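Long-range contacts in putative aminotransferase (Actinomadura melliaura, PDB 4ZWV), which probably transfers amino groups with the help of pyridoxal 5'-phosphate, as a putative sugar aminotransferase of indolocarbazole AT2433 aminopentose biosynthesis: residues G60-L65 / N88-A93; T80-E85 / V101-A106; T107-L112 / T132-D137; I127-T132 / I159-H164; G179-F184 / G198-P203. All blocks are in the same frame, centred on the assembly; numbering follows the deposited sequence.

Interaction 1 of 5, residues G60-L65 / N88-A93; sequences GLCLAL and NWAILA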
# COMPACT_ATOMS: atom_id res chain seq x y z
N GLY A 60 3.66 -7.07 1.55
CA GLY A 60 4.38 -8.31 1.30
C GLY A 60 3.51 -9.53 1.56
O GLY A 60 3.51 -10.49 0.78
N LEU A 61 2.75 -9.49 2.66
CA LEU A 61 1.84 -10.58 2.99
C LEU A 61 0.71 -10.71 1.96
O LEU A 61 0.35 -11.80 1.56
CB LEU A 61 1.24 -10.37 4.39
CG LEU A 61 2.19 -10.53 5.57
CD1 LEU A 61 1.54 -10.00 6.85
CD2 LEU A 61 2.60 -12.00 5.74
N CYS A 62 0.17 -9.57 1.52
CA CYS A 62 -0.88 -9.58 0.50
C CYS A 62 -0.37 -10.19 -0.79
O CYS A 62 -1.04 -11.03 -1.41
CB CYS A 62 -1.39 -8.17 0.24
SG CYS A 62 -2.29 -7.46 1.65
N LEU A 63 0.83 -9.78 -1.20
CA LEU A 63 1.43 -10.33 -2.41
C LEU A 63 1.71 -11.82 -2.27
O LEU A 63 1.42 -12.60 -3.18
CB LEU A 63 2.72 -9.57 -2.74
CG LEU A 63 3.56 -10.06 -3.91
CD1 LEU A 63 2.72 -10.18 -5.18
CD2 LEU A 63 4.70 -9.10 -4.13
N ALA A 64 2.25 -12.24 -1.12
CA ALA A 64 2.52 -13.67 -0.91
C ALA A 64 1.24 -14.51 -1.06
O ALA A 64 1.26 -15.56 -1.71
CB ALA A 64 3.16 -13.89 0.46
N LEU A 65 0.14 -14.03 -0.49
CA LEU A 65 -1.13 -14.75 -0.59
C LEU A 65 -1.62 -14.78 -2.04
O LEU A 65 -2.17 -15.78 -2.49
CB LEU A 65 -2.18 -14.11 0.33
CG LEU A 65 -1.97 -14.39 1.82
CD1 LEU A 65 -2.80 -13.41 2.64
CD2 LEU A 65 -2.35 -15.82 2.17
N ASN A 88 -3.51 -11.03 9.93
CA ASN A 88 -4.81 -11.64 9.72
C ASN A 88 -5.71 -10.85 8.80
O ASN A 88 -6.51 -11.43 8.07
CB ASN A 88 -5.46 -11.88 11.08
CG ASN A 88 -4.73 -12.96 11.83
OD1 ASN A 88 -4.51 -14.02 11.27
ND2 ASN A 88 -4.28 -12.68 13.06
N TRP A 89 -5.58 -9.52 8.79
CA TRP A 89 -6.42 -8.77 7.88
C TRP A 89 -6.00 -9.00 6.43
O TRP A 89 -6.84 -8.92 5.53
CB TRP A 89 -6.41 -7.29 8.22
CG TRP A 89 -7.05 -6.88 9.56
CD1 TRP A 89 -7.10 -5.59 10.04
CD2 TRP A 89 -7.70 -7.70 10.57
NE1 TRP A 89 -7.73 -5.55 11.26
CE2 TRP A 89 -8.11 -6.83 11.61
CE3 TRP A 89 -7.99 -9.07 10.70
CZ2 TRP A 89 -8.78 -7.27 12.76
CZ3 TRP A 89 -8.65 -9.52 11.86
CH2 TRP A 89 -9.04 -8.62 12.87
N ALA A 90 -4.72 -9.29 6.20
CA ALA A 90 -4.27 -9.66 4.85
C ALA A 90 -5.04 -10.88 4.33
O ALA A 90 -5.37 -10.95 3.15
CB ALA A 90 -2.77 -9.93 4.84
N ILE A 91 -5.32 -11.83 5.22
CA ILE A 91 -6.09 -13.02 4.87
C ILE A 91 -7.51 -12.65 4.44
O ILE A 91 -8.00 -13.13 3.42
CB ILE A 91 -6.16 -14.02 6.05
CG1 ILE A 91 -4.75 -14.49 6.41
CG2 ILE A 91 -7.07 -15.22 5.68
CD1 ILE A 91 -4.70 -15.25 7.75
N LEU A 92 -8.16 -11.78 5.21
CA LEU A 92 -9.52 -11.36 4.90
C LEU A 92 -9.57 -10.58 3.58
O LEU A 92 -10.49 -10.78 2.78
CB LEU A 92 -10.11 -10.53 6.04
CG LEU A 92 -10.16 -11.27 7.38
CD1 LEU A 92 -10.75 -10.38 8.46
CD2 LEU A 92 -10.97 -12.55 7.24
N ALA A 93 -8.56 -9.73 3.36
CA ALA A 93 -8.50 -8.92 2.14
C ALA A 93 -8.26 -9.81 0.92
O ALA A 93 -8.66 -9.45 -0.20
CB ALA A 93 -7.41 -7.86 2.24
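Ala90 fits its single methyl among three side chains of helix 57-66, and of all residues here it gives up the most surface to the contact. Its CB lies 4.1 Å from Leu61 CB and equally far from Cys62 SG, while Leu65 CD1 closes in from one helical turn beyond Leu61. Leu65, second in buried surface, approaches with one branch: CD1 rests against the helix backbone, 3.6 Å from Ala90 O and 3.9 Å from Ile91 N. Its CG stands anti to the carbonyl carbon (chi1 -74°), which carries the branched end across to helix 85-93 rather than back along its own helix. The same CD1 also brushes the flank of Ile91, 4.4 Å from CG1. Cys62, third in rank, touches Ala90 through its sulfur; its side chain also packs on Leu237 of the second subunit, and on helix 85-93 Trp89 NE1 donates a hydrogen bond to Tyr217 O of that subunit. The two short segments run in roughly the same direction, inclined by 44°, with axes 9.2 Å apart at closest. Both helices lie beside the central mixed sheet: Leu61 and Leu65 rest on Ile159 of strand 157-161, and Ile91 on Val77 of strand 76-79. Helix 57-66 starts with Gly57 and Thr58, both seen to bind pyridoxal 5'-phosphate. No hydrogen bond crosses between the segments. The joint is apolar and buried, aliphatic carbon and sulfur laid against each other and against the helix backbone, so its hold comes from close fit and exclusion of water, and the small Ala90 probably lets the backbones draw near at Cys62.

Interaction 2 of 5, residues T80-E85 / V101-A106; sequences TPLTFE and VDVDPA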
# COMPACT_ATOMS: atom_id res chain seq x y z
N THR A 80 -2.62 -17.76 13.88
CA THR A 80 -2.91 -17.52 15.29
C THR A 80 -3.39 -16.08 15.47
O THR A 80 -3.06 -15.20 14.67
CB THR A 80 -1.68 -17.79 16.20
OG1 THR A 80 -2.12 -18.11 17.52
CG2 THR A 80 -0.77 -16.58 16.28
N PRO A 81 -4.20 -15.83 16.51
CA PRO A 81 -4.65 -14.46 16.75
C PRO A 81 -3.68 -13.62 17.57
O PRO A 81 -3.91 -12.42 17.70
CB PRO A 81 -5.97 -14.64 17.50
CG PRO A 81 -5.85 -15.95 18.18
CD PRO A 81 -4.91 -16.81 17.35
N LEU A 82 -2.62 -14.23 18.09
CA LEU A 82 -1.63 -13.49 18.86
C LEU A 82 -0.59 -12.94 17.88
O LEU A 82 0.52 -13.47 17.74
CB LEU A 82 -1.00 -14.37 19.93
CG LEU A 82 -0.07 -13.60 20.88
CD1 LEU A 82 -0.86 -12.55 21.66
CD2 LEU A 82 0.62 -14.54 21.84
N THR A 83 -0.97 -11.87 17.20
CA THR A 83 -0.09 -11.20 16.27
C THR A 83 -0.64 -9.82 16.00
O THR A 83 -1.70 -9.45 16.53
CB THR A 83 0.05 -11.99 14.94
OG1 THR A 83 0.98 -11.32 14.07
CG2 THR A 83 -1.29 -12.13 14.25
N PHE A 84 0.10 -9.04 15.21
CA PHE A 84 -0.38 -7.73 14.80
C PHE A 84 -1.49 -7.96 13.78
O PHE A 84 -1.45 -8.93 13.02
CB PHE A 84 0.74 -6.87 14.23
CG PHE A 84 0.30 -5.50 13.80
CD1 PHE A 84 -0.24 -4.62 14.73
CD2 PHE A 84 0.43 -5.09 12.48
CE1 PHE A 84 -0.66 -3.36 14.36
CE2 PHE A 84 0.02 -3.82 12.10
CZ PHE A 84 -0.53 -2.95 13.04
N GLU A 85 -2.47 -7.06 13.75
CA GLU A 85 -3.67 -7.26 12.94
C GLU A 85 -3.38 -7.46 11.46
O GLU A 85 -4.12 -8.17 10.77
CB GLU A 85 -4.64 -6.09 13.12
CG GLU A 85 -5.48 -6.14 14.40
CD GLU A 85 -4.75 -5.64 15.64
OE1 GLU A 85 -3.55 -5.29 15.57
OE2 GLU A 85 -5.41 -5.57 16.70
N VAL A 101 -5.57 -20.83 15.09
CA VAL A 101 -4.74 -21.84 15.74
C VAL A 101 -4.31 -21.30 17.10
O VAL A 101 -4.02 -20.10 17.25
CB VAL A 101 -3.50 -22.18 14.88
CG1 VAL A 101 -2.68 -23.32 15.52
CG2 VAL A 101 -3.94 -22.57 13.47
N ASP A 102 -4.29 -22.19 18.08
CA ASP A 102 -3.96 -21.83 19.45
C ASP A 102 -2.49 -21.46 19.58
O ASP A 102 -1.69 -21.62 18.65
CB ASP A 102 -4.30 -22.99 20.39
CG ASP A 102 -4.68 -22.54 21.80
OD1 ASP A 102 -4.44 -21.36 22.16
OD2 ASP A 102 -5.24 -23.38 22.52
N VAL A 103 -2.16 -20.94 20.76
CA VAL A 103 -0.83 -20.50 21.11
C VAL A 103 -0.20 -21.44 22.14
O VAL A 103 -0.88 -21.87 23.08
CB VAL A 103 -0.88 -19.06 21.66
CG1 VAL A 103 0.46 -18.62 22.19
CG2 VAL A 103 -1.37 -18.09 20.57
N ASP A 104 1.08 -21.76 21.97
CA ASP A 104 1.83 -22.51 22.97
C ASP A 104 2.16 -21.57 24.14
O ASP A 104 2.89 -20.60 23.95
CB ASP A 104 3.11 -23.07 22.34
CG ASP A 104 3.95 -23.89 23.33
OD1 ASP A 104 3.56 -24.01 24.51
OD2 ASP A 104 5.01 -24.40 22.92
N PRO A 105 1.62 -21.86 25.34
CA PRO A 105 1.88 -20.98 26.48
C PRO A 105 3.36 -20.82 26.82
O PRO A 105 3.74 -19.81 27.41
CB PRO A 105 1.14 -21.67 27.64
CG PRO A 105 0.11 -22.52 26.98
CD PRO A 105 0.71 -22.96 25.68
N ALA A 106 4.17 -21.81 26.46
CA ALA A 106 5.59 -21.79 26.80
C ALA A 106 6.43 -20.89 25.90
O ALA A 106 7.53 -20.50 26.27
CB ALA A 106 6.16 -23.21 26.78
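A single hydrogen bond crosses this contact: Thr80 OG1, in the one of its two conformers described here, donates to Val101 O at 2.8 Å. The hydroxyl reaches that carbonyl because OG1 stands roughly anti to the backbone N (chi1 -155°), and it arrives tilted 29° from the carbonyl plane. A CA-H...O contact from Thr80 CA reaches the same Val101 O at 3.4 Å, and Pro81 CD lies as near. The carbonyl of Val101 is thus covered by one residue's backbone and side chain together with the proline ring that follows. These loops leave the C-terminal ends of strands 76-79 and 97-100, parallel neighbours at one margin of the mixed sheet, and helix 85-93 connects the pair as a beta-alpha-beta crossover. Apolar contact continues beyond the strand ends, where Leu82 and Val103 set their side chains at about a right angle: Leu82 CB meets Val103 CG2 at 3.8 Å, and Leu82 CD2 lies 4.1 Å from Val103 CG1. Leu82, the residue whose side chain meets Val103, is the centre of an inverse gamma turn. An Asx turn follows the contact, Asp104 OD1 taking Ala106 N at 3.0 Å. Asp102 CB points away from the other loop; OD1 accepts from Val103 N at 2.7 Å and also from Leu340 N, while OD2 accepts from Gly339 N, so the acid ties this loop to the start of helix 338-344. At the far end of 80-85, Phe84 meets Tyr217 of the second subunit edge-to-face, and Glu85 OE2 bonds to Tyr230 OH of that subunit.

Interaction 3 of 5, residues T107-L112 / T132-D137; sequences TLTMDL and TGYPVD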
# COMPACT_ATOMS: atom_id res chain seq x y z
N THR A 107 5.90 -20.56 24.72
CA THR A 107 6.66 -19.77 23.74
C THR A 107 5.94 -18.51 23.25
O THR A 107 6.58 -17.62 22.70
CB THR A 107 6.99 -20.61 22.49
OG1 THR A 107 5.77 -21.00 21.84
CG2 THR A 107 7.79 -21.85 22.86
N LEU A 108 4.62 -18.48 23.43
CA LEU A 108 3.74 -17.46 22.85
C LEU A 108 3.81 -17.44 21.32
O LEU A 108 3.54 -16.41 20.70
CB LEU A 108 4.04 -16.07 23.42
CG LEU A 108 3.94 -15.97 24.95
CD1 LEU A 108 4.04 -14.50 25.40
CD2 LEU A 108 2.66 -16.62 25.49
N THR A 109 4.16 -18.56 20.72
CA THR A 109 4.02 -18.69 19.27
C THR A 109 3.06 -19.83 18.98
O THR A 109 2.63 -20.53 19.89
CB THR A 109 5.36 -18.93 18.57
OG1 THR A 109 5.97 -20.10 19.12
CG2 THR A 109 6.30 -17.75 18.80
N MSE A 110 2.71 -19.99 17.70
CA MSE A 110 1.71 -20.97 17.29
C MSE A 110 1.91 -22.36 17.89
O MSE A 110 3.01 -22.91 17.85
CB MSE A 110 1.68 -21.08 15.77
CG MSE A 110 0.60 -22.01 15.26
SE MSE A 110 0.60 -22.17 13.32
CE MSE A 110 -0.32 -20.53 12.84
N ASP A 111 0.83 -22.93 18.42
CA ASP A 111 0.81 -24.29 18.93
C ASP A 111 0.78 -25.24 17.73
O ASP A 111 -0.23 -25.36 17.05
CB ASP A 111 -0.42 -24.48 19.84
CG ASP A 111 -0.58 -25.89 20.39
OD1 ASP A 111 -0.05 -26.87 19.82
OD2 ASP A 111 -1.26 -26.04 21.43
N LEU A 112 1.90 -25.92 17.47
CA LEU A 112 1.98 -26.75 16.27
C LEU A 112 1.20 -28.06 16.40
O LEU A 112 0.89 -28.68 15.38
CB LEU A 112 3.45 -27.03 15.91
CG LEU A 112 4.24 -25.77 15.54
CD1 LEU A 112 5.69 -26.12 15.20
CD2 LEU A 112 3.60 -25.01 14.40
N THR A 132 7.32 -11.55 18.38
CA THR A 132 8.28 -10.77 19.18
C THR A 132 9.74 -11.05 18.81
O THR A 132 10.65 -10.56 19.49
CB THR A 132 8.10 -10.96 20.72
OG1 THR A 132 8.59 -12.23 21.15
CG2 THR A 132 6.65 -10.79 21.12
N GLY A 133 9.96 -11.79 17.73
CA GLY A 133 11.32 -12.04 17.25
C GLY A 133 11.81 -13.46 17.46
O GLY A 133 12.93 -13.79 17.07
N TYR A 134 10.98 -14.30 18.06
CA TYR A 134 11.39 -15.67 18.39
C TYR A 134 10.94 -16.66 17.32
O TYR A 134 9.75 -16.77 17.03
CB TYR A 134 10.85 -16.09 19.75
CG TYR A 134 11.30 -17.46 20.19
CD1 TYR A 134 12.64 -17.72 20.44
CD2 TYR A 134 10.39 -18.50 20.35
CE1 TYR A 134 13.07 -18.97 20.85
CE2 TYR A 134 10.81 -19.77 20.76
CZ TYR A 134 12.15 -19.99 20.99
OH TYR A 134 12.58 -21.24 21.40
N PRO A 135 11.88 -17.39 16.72
CA PRO A 135 11.45 -18.24 15.60
C PRO A 135 10.63 -19.47 15.98
O PRO A 135 10.88 -20.14 16.98
CB PRO A 135 12.77 -18.68 14.96
CG PRO A 135 13.76 -17.65 15.39
CD PRO A 135 13.35 -17.30 16.80
N VAL A 136 9.65 -19.74 15.12
CA VAL A 136 8.89 -20.99 15.10
C VAL A 136 9.80 -22.17 14.78
O VAL A 136 10.82 -22.02 14.10
CB VAL A 136 7.76 -20.87 14.03
CG1 VAL A 136 6.96 -22.14 13.88
CG2 VAL A 136 6.83 -19.69 14.37
N ASP A 137 9.43 -23.35 15.28
CA ASP A 137 10.13 -24.60 14.97
C ASP A 137 9.85 -25.02 13.51
O ASP A 137 8.96 -25.84 13.25
CB ASP A 137 9.68 -25.68 15.95
CG ASP A 137 10.49 -26.96 15.86
OD1 ASP A 137 11.26 -27.16 14.88
OD2 ASP A 137 10.33 -27.79 16.78
O HOH W 1 8.54 -20.97 18.71
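Thr109 turns its methyl to the rim of the Tyr134 ring, with CG2 near the ring plane and 4.4 Å from CD2; the same methyl lies 4.0 Å from Tyr134 O. The placement follows from chi1 (57°): CG2 stands anti to the carbonyl carbon, and OG1 sits between the backbone N and the carbonyl carbon, turned to Thr107 OG1 and a water. That hydroxyl shares a hydrogen bond with Thr107 OG1 at 2.9 Å and reaches the water at 2.7 Å, which in turn donates to Pro135 O, so a polar bridge spans the loops beside the apolar edge contact. Thr107 CG2 comes to Tyr134 CE2 at 4.2 Å. Beyond the ring, the Tyr134 hydroxyl takes Ser286 N, and Arg285 makes a cation-pi contact. Farther along, Leu112 crosses Asp137 at about a right angle: CD1 sits 3.8 Å from Asp137 O and 4.1 Å from its CB. Another side of this methyl meets Val136 CG1. The carboxylate of Asp137 has other work, its OD1 accepting from Tyr170 OH and Arg140 N. Asp111 and Asp137 are N-caps, of helices 112-118 and 138-152, and the contact joins two strand-to-helix loops, as found at the C-terminal edge of the parallel strands in an alpha/beta sheet.

Interaction 4 of 5, residues I127-T132 / I159-H164; sequences IVVHWT and IEDCAH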
# COMPACT_ATOMS: atom_id res chain seq x y z
N ILE A 127 -0.07 -19.18 7.84
CA ILE A 127 0.85 -18.08 8.12
C ILE A 127 1.41 -18.30 9.51
O ILE A 127 0.66 -18.45 10.47
CB ILE A 127 0.17 -16.69 8.03
CG1 ILE A 127 -0.42 -16.49 6.62
CG2 ILE A 127 1.18 -15.60 8.35
CD1 ILE A 127 -1.04 -15.10 6.40
N VAL A 128 2.74 -18.38 9.61
CA VAL A 128 3.35 -18.56 10.92
C VAL A 128 4.10 -17.28 11.28
O VAL A 128 4.77 -16.69 10.43
CB VAL A 128 4.29 -19.78 10.98
CG1 VAL A 128 3.51 -21.07 10.68
CG2 VAL A 128 5.47 -19.64 10.05
N VAL A 129 3.92 -16.83 12.51
CA VAL A 129 4.50 -15.56 12.95
C VAL A 129 5.61 -15.81 13.95
O VAL A 129 5.39 -16.45 14.99
CB VAL A 129 3.43 -14.64 13.56
CG1 VAL A 129 4.07 -13.31 13.97
CG2 VAL A 129 2.32 -14.38 12.56
N HIS A 130 6.80 -15.31 13.65
CA HIS A 130 7.93 -15.39 14.58
C HIS A 130 7.75 -14.28 15.61
O HIS A 130 8.45 -13.26 15.59
CB HIS A 130 9.26 -15.28 13.84
CG HIS A 130 9.43 -16.29 12.75
ND1 HIS A 130 9.54 -17.65 12.99
CD2 HIS A 130 9.53 -16.14 11.40
CE1 HIS A 130 9.70 -18.29 11.84
NE2 HIS A 130 9.69 -17.39 10.86
N TRP A 131 6.79 -14.50 16.50
CA TRP A 131 6.23 -13.45 17.34
C TRP A 131 7.24 -12.89 18.34
O TRP A 131 7.91 -13.64 19.03
CB TRP A 131 5.00 -14.00 18.05
CG TRP A 131 4.26 -13.02 18.92
CD1 TRP A 131 4.05 -13.13 20.28
CD2 TRP A 131 3.64 -11.81 18.51
NE1 TRP A 131 3.32 -12.05 20.72
CE2 TRP A 131 3.06 -11.22 19.66
CE3 TRP A 131 3.53 -11.15 17.29
CZ2 TRP A 131 2.38 -10.01 19.61
CZ3 TRP A 131 2.84 -9.94 17.24
CH2 TRP A 131 2.27 -9.39 18.40
N THR A 132 7.32 -11.55 18.38
CA THR A 132 8.28 -10.77 19.18
C THR A 132 9.74 -11.05 18.81
O THR A 132 10.65 -10.56 19.49
CB THR A 132 8.10 -10.96 20.72
OG1 THR A 132 8.59 -12.23 21.15
CG2 THR A 132 6.65 -10.79 21.12
N ILE A 159 3.61 -19.21 4.77
CA ILE A 159 4.17 -17.88 4.67
C ILE A 159 4.65 -17.49 6.07
O ILE A 159 3.88 -17.57 7.02
CB ILE A 159 3.15 -16.86 4.17
CG1 ILE A 159 2.69 -17.22 2.76
CG2 ILE A 159 3.76 -15.45 4.22
CD1 ILE A 159 1.36 -16.54 2.37
N GLU A 160 5.92 -17.12 6.19
CA GLU A 160 6.48 -16.72 7.47
C GLU A 160 6.42 -15.21 7.64
O GLU A 160 7.00 -14.47 6.84
CB GLU A 160 7.95 -17.16 7.60
CG GLU A 160 8.16 -18.67 7.59
CD GLU A 160 9.64 -19.03 7.63
OE1 GLU A 160 10.41 -18.34 8.34
OE2 GLU A 160 10.04 -19.98 6.93
N ASP A 161 5.72 -14.77 8.68
CA ASP A 161 5.66 -13.34 9.02
C ASP A 161 6.85 -13.06 9.92
O ASP A 161 6.87 -13.44 11.09
CB ASP A 161 4.33 -12.99 9.69
CG ASP A 161 4.21 -11.52 10.06
OD1 ASP A 161 5.23 -10.81 10.09
OD2 ASP A 161 3.08 -11.07 10.32
N CYS A 162 7.85 -12.38 9.34
CA CYS A 162 9.11 -12.11 10.01
C CYS A 162 9.22 -10.66 10.44
O CYS A 162 10.33 -10.17 10.63
CB CYS A 162 10.29 -12.45 9.08
SG CYS A 162 10.32 -14.15 8.48
N ALA A 163 8.10 -9.96 10.56
CA ALA A 163 8.13 -8.54 10.90
C ALA A 163 8.94 -8.19 12.15
O ALA A 163 9.58 -7.13 12.21
CB ALA A 163 6.71 -8.02 11.07
N HIS A 164 8.91 -9.08 13.15
CA HIS A 164 9.61 -8.84 14.41
C HIS A 164 11.00 -9.45 14.45
O HIS A 164 11.69 -9.38 15.47
CB HIS A 164 8.82 -9.43 15.59
CG HIS A 164 7.54 -8.73 15.86
ND1 HIS A 164 6.67 -9.14 16.85
CD2 HIS A 164 6.99 -7.63 15.30
CE1 HIS A 164 5.63 -8.32 16.87
NE2 HIS A 164 5.80 -7.40 15.94
O HOH W 2 7.84 -11.75 13.24
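Parallel bridges of Ile127 with Ile159, Val128 with Glu160 and Val129 with Asp161 join the two strands of a beta-alpha-beta unit closed by helix 138-152, and the loop after the second strand carries His164, seen to bind pyridoxal 5'-phosphate. The backbones alternate: Val128 N donates to Ile159 O at 2.9 Å, Asp161 N to Val128 O at 2.8 Å, and His130 N to Asp161 O at 3.2 Å. On the Val128 side of the sheet, His130 NE2 donates to Glu160 OE1 at 2.8 Å; the oxygen lies close to the imidazole plane and is met on its anti side, though from out of the carboxylate plane, ring and carboxylate being turned 81° apart. His130 ND1 takes Val136 N and Glu160 OE2 takes Asn180 ND2, so ring and acid are each held at two points. Cys162 SG approaches the edge of the His130 ring, 3.6 Å from CD2. Past the strands, a water donates to His130 O and Asp161 O and accepts from His164 N. Thr132 N meets His164 ND1 in the imidazole plane at 2.9 Å, while His164 CE1 comes to 3.2 Å from Trp131 CZ3, the rings inclined by 36°. Tyr294 stacks on the His164 ring. An alanine in place of His164 would probably leave Thr132 N without its acceptor and take away the ring that Trp131 and Tyr294 both touch. Strand 123-129 is flanked by strand 76-79 and strand 157-161 by strand 181-185, while Ile127 packs on Ile91 of helix 85-93 and Ile159 on Leu61 of helix 57-66.

Interaction 5 of 5, residues G179-F184 / G198-P203; sequences GNMCVF and GLLTLP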
# COMPACT_ATOMS: atom_id res chain seq x y z
N GLY A 179 12.93 -22.49 2.93
CA GLY A 179 12.07 -23.08 1.92
C GLY A 179 10.65 -22.50 1.84
O GLY A 179 9.85 -22.97 1.02
N ASN A 180 10.34 -21.53 2.70
CA ASN A 180 9.05 -20.85 2.68
C ASN A 180 9.21 -19.41 2.24
O ASN A 180 10.27 -18.81 2.44
CB ASN A 180 8.40 -20.84 4.07
CG ASN A 180 8.35 -22.20 4.71
OD1 ASN A 180 7.88 -23.16 4.11
ND2 ASN A 180 8.86 -22.28 5.94
N MSE A 181 8.15 -18.86 1.67
CA MSE A 181 8.08 -17.41 1.50
C MSE A 181 8.15 -16.74 2.85
O MSE A 181 7.53 -17.20 3.81
CB MSE A 181 6.79 -17.00 0.78
CG MSE A 181 6.76 -17.44 -0.68
SE MSE A 181 5.30 -16.61 -1.64
CE MSE A 181 3.93 -17.87 -1.13
N CYS A 182 8.92 -15.66 2.92
CA CYS A 182 9.08 -14.89 4.16
C CYS A 182 8.78 -13.44 3.89
O CYS A 182 9.11 -12.93 2.82
CB CYS A 182 10.49 -14.98 4.70
SG CYS A 182 10.92 -16.61 5.25
N VAL A 183 8.16 -12.77 4.86
CA VAL A 183 7.93 -11.33 4.74
C VAL A 183 8.55 -10.59 5.92
O VAL A 183 8.19 -10.83 7.07
CB VAL A 183 6.43 -10.96 4.66
CG1 VAL A 183 6.28 -9.43 4.49
CG2 VAL A 183 5.75 -11.71 3.51
N PHE A 184 9.50 -9.72 5.61
CA PHE A 184 10.09 -8.84 6.61
C PHE A 184 9.43 -7.47 6.56
O PHE A 184 8.92 -7.07 5.52
CB PHE A 184 11.59 -8.71 6.37
CG PHE A 184 12.35 -9.99 6.54
CD1 PHE A 184 12.53 -10.85 5.46
CD2 PHE A 184 12.85 -10.35 7.78
CE1 PHE A 184 13.24 -12.05 5.62
CE2 PHE A 184 13.55 -11.54 7.95
CZ PHE A 184 13.75 -12.39 6.87
N GLY A 198 9.13 -3.22 3.18
CA GLY A 198 9.19 -4.62 3.55
C GLY A 198 9.96 -5.40 2.52
O GLY A 198 10.43 -4.85 1.52
N LEU A 199 10.09 -6.70 2.77
CA LEU A 199 10.83 -7.57 1.86
C LEU A 199 10.14 -8.90 1.81
O LEU A 199 9.92 -9.53 2.84
CB LEU A 199 12.28 -7.74 2.33
CG LEU A 199 13.20 -8.41 1.32
CD1 LEU A 199 13.55 -7.44 0.19
CD2 LEU A 199 14.47 -8.92 2.02
N LEU A 200 9.79 -9.33 0.60
CA LEU A 200 9.28 -10.68 0.38
C LEU A 200 10.41 -11.53 -0.17
O LEU A 200 11.02 -11.17 -1.18
CB LEU A 200 8.11 -10.65 -0.61
CG LEU A 200 7.62 -12.00 -1.10
CD1 LEU A 200 7.05 -12.83 0.06
CD2 LEU A 200 6.54 -11.76 -2.15
N THR A 201 10.73 -12.62 0.51
CA THR A 201 11.75 -13.53 -0.01
C THR A 201 11.07 -14.78 -0.52
O THR A 201 10.06 -15.22 0.05
CB THR A 201 12.83 -13.89 1.04
OG1 THR A 201 12.29 -14.78 2.02
CG2 THR A 201 13.38 -12.64 1.72
N LEU A 202 11.62 -15.34 -1.60
CA LEU A 202 11.03 -16.50 -2.26
C LEU A 202 11.97 -17.68 -2.24
O LEU A 202 13.19 -17.51 -2.33
CB LEU A 202 10.66 -16.19 -3.72
CG LEU A 202 9.62 -15.10 -4.01
CD1 LEU A 202 8.39 -15.25 -3.14
CD2 LEU A 202 10.23 -13.70 -3.87
N PRO A 203 11.41 -18.89 -2.16
CA PRO A 203 12.23 -20.11 -2.15
C PRO A 203 12.57 -20.65 -3.54
O PRO A 203 13.36 -21.60 -3.66
CB PRO A 203 11.35 -21.10 -1.39
CG PRO A 203 9.96 -20.66 -1.69
CD PRO A 203 10.02 -19.15 -1.75
O HOH W 3 12.17 -17.45 1.11
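Cys182 and Thr201 form one hydrogen-bonded antiparallel pair, Phe184 and Leu199 the next, and between them lies the tight part of the contact. Thr201 N donates to Cys182 O, and Phe184 N to Leu199 O, both at 2.8 Å. On the face carrying Val183, Leu200 CD1 meets Val183 CG2 at 3.9 Å and comes within 3.4 Å of Cys182 O. On the other face Thr201 sets its methyl against the edge of the Phe184 ring, CG2 to CE1 3.9 Å, while its OG1 donates to a water at 2.8 Å that passes a bond on to Asn180 O. Towards exposed Gly179 the regular backbone bonds give out and side-chain contacts take over: Pro203 CB lies 3.4 Å from Gly179 O, and Pro203 CD packs on CG of selenomethionine Met181 at 3.8 Å. Leu202 CD1 touches that CG as well, at 3.7 Å. A glycine in place of Pro203 would probably uncover Gly179 O and this flank of Met181, leaving the loop end freer to turn. Regular backbone bonds thus fix the inner half near the cofactor-binding Ser185, whereas proline contacts and a water hold the outer end.

In the fold
Interactions 1, 4 and 5 are about 10 to 13 Å apart and touch through the central mixed sheet and helix 57-66. Strands 157-161 and 181-185, neighbours in that sheet, carry interactions 4 and 5; helices 57-66 and 85-93 of interaction 1 lie against it. Interactions 2 and 3, centres 8 Å apart, join loops past the C-terminal ends of its parallel strands; interaction 3 shares Thr132 with interaction 4. Along the chain, 1 crosses 2 and 3 crosses 4, while 5 comes last. Interactions 1 and 2 also reach the second subunit, so the sheet, its cofactor-site loops and the dimer interface form one connected framework.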